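Local coordinates for FMN reductase (NADPH) (Bacillus subtilis, PDB 3N2S), which uses NADPH to drive the reduction of flavin mononucleotide, and also reduces nitroaromatic compounds, quinones and azo dyes, at residues 53-56 with 57-61; 142-145 with 146-149; 238-241 with 242-245. All coordinates share one frame; numbering follows the deposited sequence.

Contact 1: residues 53-56 with 57-61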
loop_
_atom_site.group_PDB
_atom_site.type_symbol
_atom_site.label_atom_id
_atom_site.label_comp_id
_atom_site.label_asym_id
_atom_site.label_seq_id
_atom_site.Cartn_x
_atom_site.Cartn_y
_atom_site.Cartn_z
ATOM N N ASP A 53 16.235 -18.956 5.362
ATOM C CA ASP A 53 16.305 -20.266 6.026
ATOM C C ASP A 53 15.376 -21.274 5.294
ATOM O O ASP A 53 14.163 -21.052 5.250
ATOM C CB ASP A 53 15.943 -20.175 7.519
ATOM C CG ASP A 53 15.975 -21.522 8.251
ATOM O OD1 ASP A 53 17.083 -21.996 8.581
ATOM O OD2 ASP A 53 14.907 -22.123 8.432
ATOM N N PRO A 54 15.950 -22.347 4.677
ATOM C CA PRO A 54 15.128 -23.328 3.939
ATOM C C PRO A 54 13.916 -23.854 4.698
ATOM O O PRO A 54 12.838 -23.921 4.121
ATOM C CB PRO A 54 16.138 -24.440 3.611
ATOM C CG PRO A 54 17.413 -23.716 3.458
ATOM C CD PRO A 54 17.384 -22.716 4.603
ATOM N N GLU A 55 14.065 -24.168 5.989
ATOM C CA GLU A 55 12.932 -24.659 6.782
ATOM C C GLU A 55 11.834 -23.625 6.923
ATOM O O GLU A 55 10.664 -23.970 6.797
ATOM C CB GLU A 55 13.362 -25.235 8.154
ATOM C CG GLU A 55 12.221 -25.756 9.037
ATOM C CD GLU A 55 11.181 -26.739 8.497
ATOM O OE1 GLU A 55 11.419 -27.342 7.431
ATOM O OE2 GLU A 55 10.126 -26.916 9.147
ATOM N N LYS A 56 12.196 -22.362 7.178
ATOM C CA LYS A 56 11.183 -21.293 7.308
ATOM C C LYS A 56 10.501 -20.982 5.973
ATOM O O LYS A 56 9.290 -20.786 5.951
ATOM C CB LYS A 56 11.795 -20.019 7.910
ATOM C CG LYS A 56 12.281 -20.229 9.349
ATOM C CD LYS A 56 12.805 -18.927 9.978
ATOM C CE LYS A 56 13.305 -19.165 11.392
ATOM N NZ LYS A 56 12.228 -19.631 12.283
ATOM N N LYS A 57 11.255 -20.955 4.861
ATOM C CA LYS A 57 10.683 -20.703 3.521
ATOM C C LYS A 57 9.669 -21.798 3.200
ATOM O O LYS A 57 8.595 -21.505 2.672
ATOM C CB LYS A 57 11.786 -20.687 2.444
ATOM C CG LYS A 57 12.636 -19.411 2.425
ATOM C CD LYS A 57 13.745 -19.447 1.365
ATOM C CE LYS A 57 13.235 -18.973 0.020
ATOM N NZ LYS A 57 14.302 -18.454 -0.892
ATOM N N ARG A 58 10.008 -23.063 3.555
ATOM C CA ARG A 58 9.145 -24.232 3.353
ATOM C C ARG A 58 7.869 -24.103 4.160
ATOM O O ARG A 58 6.785 -24.267 3.605
ATOM C CB ARG A 58 9.877 -25.551 3.703
ATOM C CG ARG A 58 9.084 -26.779 3.238
ATOM C CD ARG A 58 9.354 -28.008 4.091
ATOM N NE ARG A 58 9.133 -27.784 5.528
ATOM C CZ ARG A 58 7.959 -27.897 6.141
ATOM N NH1 ARG A 58 7.861 -27.676 7.443
ATOM N NH2 ARG A 58 6.871 -28.219 5.454
ATOM N N GLU A 59 7.983 -23.807 5.465
ATOM C CA GLU A 59 6.808 -23.662 6.328
ATOM C C GLU A 59 5.875 -22.593 5.788
ATOM O O GLU A 59 4.669 -22.811 5.724
ATOM C CB GLU A 59 7.207 -23.287 7.770
ATOM C CG GLU A 59 7.914 -24.369 8.559
ATOM C CD GLU A 59 8.423 -23.835 9.881
ATOM O OE1 GLU A 59 9.457 -23.120 9.889
ATOM O OE2 GLU A 59 7.741 -24.076 10.901
ATOM N N LEU A 60 6.422 -21.429 5.413
ATOM C CA LEU A 60 5.624 -20.320 4.881
ATOM C C LEU A 60 4.935 -20.712 3.584
ATOM O O LEU A 60 3.771 -20.364 3.391
ATOM C CB LEU A 60 6.498 -19.059 4.685
ATOM C CG LEU A 60 7.079 -18.434 5.982
ATOM C CD1 LEU A 60 8.108 -17.382 5.668
ATOM C CD2 LEU A 60 5.971 -17.911 6.931
ATOM N N SER A 61 5.622 -21.473 2.716
ATOM C CA SER A 61 5.028 -21.956 1.469
ATOM C C SER A 61 3.777 -22.799 1.795
ATOM O O SER A 61 2.728 -22.596 1.188
ATOM C CB SER A 61 6.040 -22.810 0.696
ATOM O OG SER A 61 5.382 -23.469 -0.371
HETATM O O HOH W 1 11.006 -22.355 11.876
#

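Contact 2: residues 142-145 with 146-149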
loop_
_atom_site.group_PDB
_atom_site.type_symbol
_atom_site.label_atom_id
_atom_site.label_comp_id
_atom_site.label_asym_id
_atom_site.label_seq_id
_atom_site.Cartn_x
_atom_site.Cartn_y
_atom_site.Cartn_z
ATOM N N LEU A 142 -2.001 -16.723 10.039
ATOM C CA LEU A 142 -1.106 -15.735 10.645
ATOM C C LEU A 142 -0.529 -16.119 12.012
ATOM O O LEU A 142 0.604 -15.748 12.278
ATOM C CB LEU A 142 -1.717 -14.336 10.687
ATOM C CG LEU A 142 -1.647 -13.470 9.436
ATOM C CD1 LEU A 142 -2.113 -12.068 9.767
ATOM C CD2 LEU A 142 -0.201 -13.438 8.807
ATOM N N ASP A 143 -1.269 -16.890 12.853
ATOM C CA ASP A 143 -0.780 -17.327 14.170
ATOM C C ASP A 143 0.453 -18.198 13.982
ATOM O O ASP A 143 1.440 -18.009 14.676
ATOM C CB ASP A 143 -1.871 -18.064 14.970
ATOM C CG ASP A 143 -1.656 -18.035 16.489
ATOM O OD1 ASP A 143 -0.633 -18.584 16.960
ATOM O OD2 ASP A 143 -2.534 -17.501 17.206
ATOM N N LYS A 144 0.440 -19.088 12.977
ATOM C CA LYS A 144 1.593 -19.937 12.689
ATOM C C LYS A 144 2.713 -19.154 12.013
ATOM O O LYS A 144 3.877 -19.415 12.294
ATOM C CB LYS A 144 1.183 -21.187 11.892
ATOM C CG LYS A 144 0.290 -22.111 12.720
ATOM C CD LYS A 144 -0.043 -23.420 12.019
ATOM C CE LYS A 144 -1.091 -24.229 12.760
ATOM N NZ LYS A 144 -0.684 -24.562 14.153
ATOM N N VAL A 145 2.377 -18.179 11.149
ATOM C CA VAL A 145 3.358 -17.306 10.479
ATOM C C VAL A 145 4.127 -16.472 11.535
ATOM O O VAL A 145 5.364 -16.422 11.489
ATOM C CB VAL A 145 2.697 -16.435 9.372
ATOM C CG1 VAL A 145 3.655 -15.372 8.854
ATOM C CG2 VAL A 145 2.196 -17.312 8.216
ATOM N N THR A 146 3.396 -15.922 12.553
ATOM C CA THR A 146 4.045 -15.150 13.615
ATOM C C THR A 146 4.990 -16.034 14.436
ATOM O O THR A 146 6.011 -15.535 14.912
ATOM C CB THR A 146 3.027 -14.394 14.496
ATOM O OG1 THR A 146 2.165 -15.321 15.152
ATOM C CG2 THR A 146 2.206 -13.370 13.710
ATOM N N GLU A 147 4.679 -17.350 14.570
ATOM C CA GLU A 147 5.558 -18.287 15.273
ATOM C C GLU A 147 6.812 -18.565 14.434
ATOM O O GLU A 147 7.902 -18.630 14.995
ATOM C CB GLU A 147 4.846 -19.618 15.577
ATOM C CG GLU A 147 3.697 -19.529 16.552
ATOM C CD GLU A 147 3.259 -20.910 16.987
ATOM O OE1 GLU A 147 2.173 -21.356 16.557
ATOM O OE2 GLU A 147 4.034 -21.575 17.712
ATOM N N VAL A 148 6.664 -18.728 13.089
ATOM C CA VAL A 148 7.809 -18.970 12.191
ATOM C C VAL A 148 8.774 -17.763 12.252
ATOM O O VAL A 148 9.994 -17.933 12.382
ATOM C CB VAL A 148 7.346 -19.266 10.725
ATOM C CG1 VAL A 148 8.514 -19.240 9.739
ATOM C CG2 VAL A 148 6.598 -20.586 10.623
ATOM N N LEU A 149 8.216 -16.554 12.167
ATOM C CA LEU A 149 8.993 -15.311 12.128
ATOM C C LEU A 149 9.317 -14.733 13.504
ATOM O O LEU A 149 10.071 -13.763 13.585
ATOM C CB LEU A 149 8.263 -14.266 11.265
ATOM C CG LEU A 149 7.897 -14.686 9.822
ATOM C CD1 LEU A 149 7.027 -13.633 9.166
ATOM C CD2 LEU A 149 9.137 -14.940 8.983
#

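Contact 3: residues 238-241 with 242-245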
loop_
_atom_site.group_PDB
_atom_site.type_symbol
_atom_site.label_atom_id
_atom_site.label_comp_id
_atom_site.label_asym_id
_atom_site.label_seq_id
_atom_site.Cartn_x
_atom_site.Cartn_y
_atom_site.Cartn_z
ATOM N N ASN A 238 -10.669 -11.017 11.936
ATOM C CA ASN A 238 -11.465 -10.011 12.669
ATOM C C ASN A 238 -10.970 -9.924 14.113
ATOM O O ASN A 238 -10.676 -8.828 14.602
ATOM C CB ASN A 238 -12.965 -10.390 12.653
ATOM C CG ASN A 238 -13.628 -10.338 11.306
ATOM O OD1 ASN A 238 -13.026 -9.979 10.282
ATOM N ND2 ASN A 238 -14.892 -10.723 11.274
ATOM N N ASP A 239 -10.798 -11.104 14.760
ATOM C CA ASP A 239 -10.314 -11.196 16.129
ATOM C C ASP A 239 -8.815 -11.297 16.205
ATOM O O ASP A 239 -8.250 -10.739 17.140
ATOM C CB ASP A 239 -10.951 -12.389 16.869
ATOM C CG ASP A 239 -12.467 -12.278 16.973
ATOM O OD1 ASP A 239 -12.971 -11.158 17.257
ATOM O OD2 ASP A 239 -13.146 -13.294 16.761
ATOM N N TYR A 240 -8.165 -12.034 15.272
ATOM C CA TYR A 240 -6.709 -12.215 15.323
ATOM C C TYR A 240 -5.923 -10.908 15.225
ATOM O O TYR A 240 -4.940 -10.749 15.957
ATOM C CB TYR A 240 -6.193 -13.273 14.329
ATOM C CG TYR A 240 -4.722 -13.556 14.520
ATOM C CD1 TYR A 240 -4.285 -14.424 15.515
ATOM C CD2 TYR A 240 -3.761 -12.879 13.775
ATOM C CE1 TYR A 240 -2.932 -14.630 15.745
ATOM C CE2 TYR A 240 -2.403 -13.066 14.005
ATOM C CZ TYR A 240 -1.995 -13.952 14.982
ATOM O OH TYR A 240 -0.656 -14.125 15.208
ATOM N N VAL A 241 -6.340 -9.970 14.338
ATOM C CA VAL A 241 -5.612 -8.688 14.259
ATOM C C VAL A 241 -5.649 -7.927 15.609
ATOM O O VAL A 241 -4.643 -7.363 16.015
ATOM C CB VAL A 241 -5.934 -7.800 13.021
ATOM C CG1 VAL A 241 -5.816 -8.592 11.720
ATOM C CG2 VAL A 241 -7.289 -7.131 13.132
ATOM N N LYS A 242 -6.805 -7.967 16.302
ATOM C CA LYS A 242 -7.026 -7.361 17.631
ATOM C C LYS A 242 -6.119 -7.994 18.681
ATOM O O LYS A 242 -5.568 -7.274 19.512
ATOM C CB LYS A 242 -8.505 -7.487 18.044
ATOM C CG LYS A 242 -9.453 -6.645 17.201
ATOM C CD LYS A 242 -10.903 -6.923 17.548
ATOM C CE LYS A 242 -11.867 -6.298 16.562
ATOM N NZ LYS A 242 -11.941 -4.811 16.678
ATOM N N GLU A 243 -5.925 -9.337 18.610
ATOM C CA GLU A 243 -5.047 -10.120 19.482
ATOM C C GLU A 243 -3.599 -9.628 19.349
ATOM O O GLU A 243 -2.848 -9.661 20.323
ATOM C CB GLU A 243 -5.152 -11.622 19.118
ATOM C CG GLU A 243 -4.424 -12.593 20.036
ATOM C CD GLU A 243 -4.538 -14.055 19.632
ATOM O OE1 GLU A 243 -5.601 -14.451 19.098
ATOM O OE2 GLU A 243 -3.564 -14.809 19.855
ATOM N N LYS A 244 -3.211 -9.156 18.145
ATOM C CA LYS A 244 -1.867 -8.654 17.889
ATOM C C LYS A 244 -1.686 -7.177 18.219
ATOM O O LYS A 244 -0.586 -6.650 18.072
ATOM C CB LYS A 244 -1.421 -8.990 16.448
ATOM C CG LYS A 244 -1.196 -10.486 16.220
ATOM C CD LYS A 244 0.116 -11.007 16.810
ATOM C CE LYS A 244 -0.096 -12.036 17.879
ATOM N NZ LYS A 244 1.193 -12.619 18.330
ATOM N N GLY A 245 -2.748 -6.531 18.678
ATOM C CA GLY A 245 -2.725 -5.136 19.089
ATOM C C GLY A 245 -3.131 -4.135 18.034
ATOM O O GLY A 245 -2.730 -2.975 18.112
#

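Contact 1: residues 53-56 with 57-61
Helix 54-63 opens with an N-cap at D53, and its first turns carry a salt bridge between E55 and R58, three residues apart. At the cap, D53 OD2 accepts from K56 N, while D53 O takes the amide of K57. On the exposed face E55 and R58 lie side by side: E55 CG is anti to the backbone N (chi1 180°), and a bend at chi2 curls the carboxylate back to R58. The grip is side-on and bidentate: R58 NE reaches E55 OE1 at 3.0 Å, and R58 NH1 reaches E55 OE2 at 2.9 Å, with an N-H...O angle of 174°. Both oxygens lie near the guanidinium plane, although that plane is turned 28° from the carboxylate. The paired bonds thus fix the rotation of both groups. E59 arrives at about a right angle to E55, its CG 3.4 Å from E55 OE2, and its OE1 3.9 Å from the same oxygen, a like-charge approach that R58 probably eases. K56 NZ is bonded to V148 O of helix 142-149. Were E59 cut back to alanine, the water held by K56 NZ would probably lose its acceptor and a gap would open beside V148. In that water bridge, E59 OE1 accepts at 2.6 Å from a water that in turn accepts from K56 NZ at 3.0 Å.

Contact 2: residues 142-145 with 146-149
T146 holds OG1 between its backbone N and carbonyl carbon (chi1 62°), which turns the hydroxyl back onto D143 O within helix 142-149. This is the side-chain-to-backbone bond that a threonine can make with the preceding turn of its own helix. OG1 donates to D143 O at 2.8 Å, from above the carbonyl plane, and the same oxygen takes only a weak bond from E147 N at 3.3 Å. The hydroxyl thus supplements the amide, so that two donors hold one carbonyl; OG1 is also hydrogen-bonded to Y240 OH of helix 237-243. The methyl branch CG2 of T146 meanwhile rests 3.2 Å from L142 O. On the buried face, V145 and L149 lie side by side. With CG1 of V145 anti to the backbone N (chi1 170°), that methyl sits beside the carbonyl carbon, on the side of the following turn, where L149 can meet it. The pair continues into the packing of V145 against L60 and L63 of helix 54-63. The other face is polar: the carboxylates of D143 and E147 stand almost perpendicular, 87° apart, with D143 OD1 and E147 OE1 4.0 Å from each other. K144 NZ, 4.9 Å from E147 OE1, may temper this crowding of negative charge without making a close pair. In the apolar pair, V145 CG1 touches L149 CD1 at 3.8 Å.

Contact 3: residues 238-241 with 242-245
Y240 and K244, the latter just past the end of helix 237-243, lie one turn apart and meet through ring and methylenes. K244 CG lies 3.6 Å from Y240 CE2, and the chain, bent at chi2 and chi3, then follows the ring outward until CE stands 3.4 Å from Y240 OH. E243 approaches another part of the ring, its OE1 3.8 Å from Y240 CD1, with the carboxylate turned 64° from the ring plane. The backbone beneath sets these positions. K244 N donates to Y240 O at 3.2 Å and more weakly to V241 O at 3.1 Å, while G245, at a positive phi of 94°, closes the helix as a Schellman motif; a side chain there would jam against the carbonyl O of K244. K242 runs back along N238 O, with CE at 3.4 Å, before its NZ bonds N247 O. Farther out, Y240 OH is hydrogen-bonded to T146 OG1 of helix 142-149, and N238 OD1 accepts from T104 N of the second subunit. The tyrosine hydroxyl has its polar partner on another helix and K244 offers mainly hydrocarbon, so between these side chains the attraction is probably mostly dispersion, while backbone bonds hold the turn.

In the fold
The three contacts come in series along the chain, each within or at the end of a single helix: contact 1 in 54-63, contact 2 in 142-149 and contact 3 in 237-243. Helix 142-149 is the middle member, its contact centre 11 Å from that of contact 1 and 13 Å from that of contact 3, whereas contacts 1 and 3, with centres 24 Å apart, do not touch. L60 packs on V148 at one junction; at the other, D143 packs against Y240 and comes near the like-charged E243. The first two helices pack on strands of the antiparallel sheet of the nitroreductase fold, and 237-243 is joined to them through 142-149. All three contacts also reach the second subunit of the homodimer.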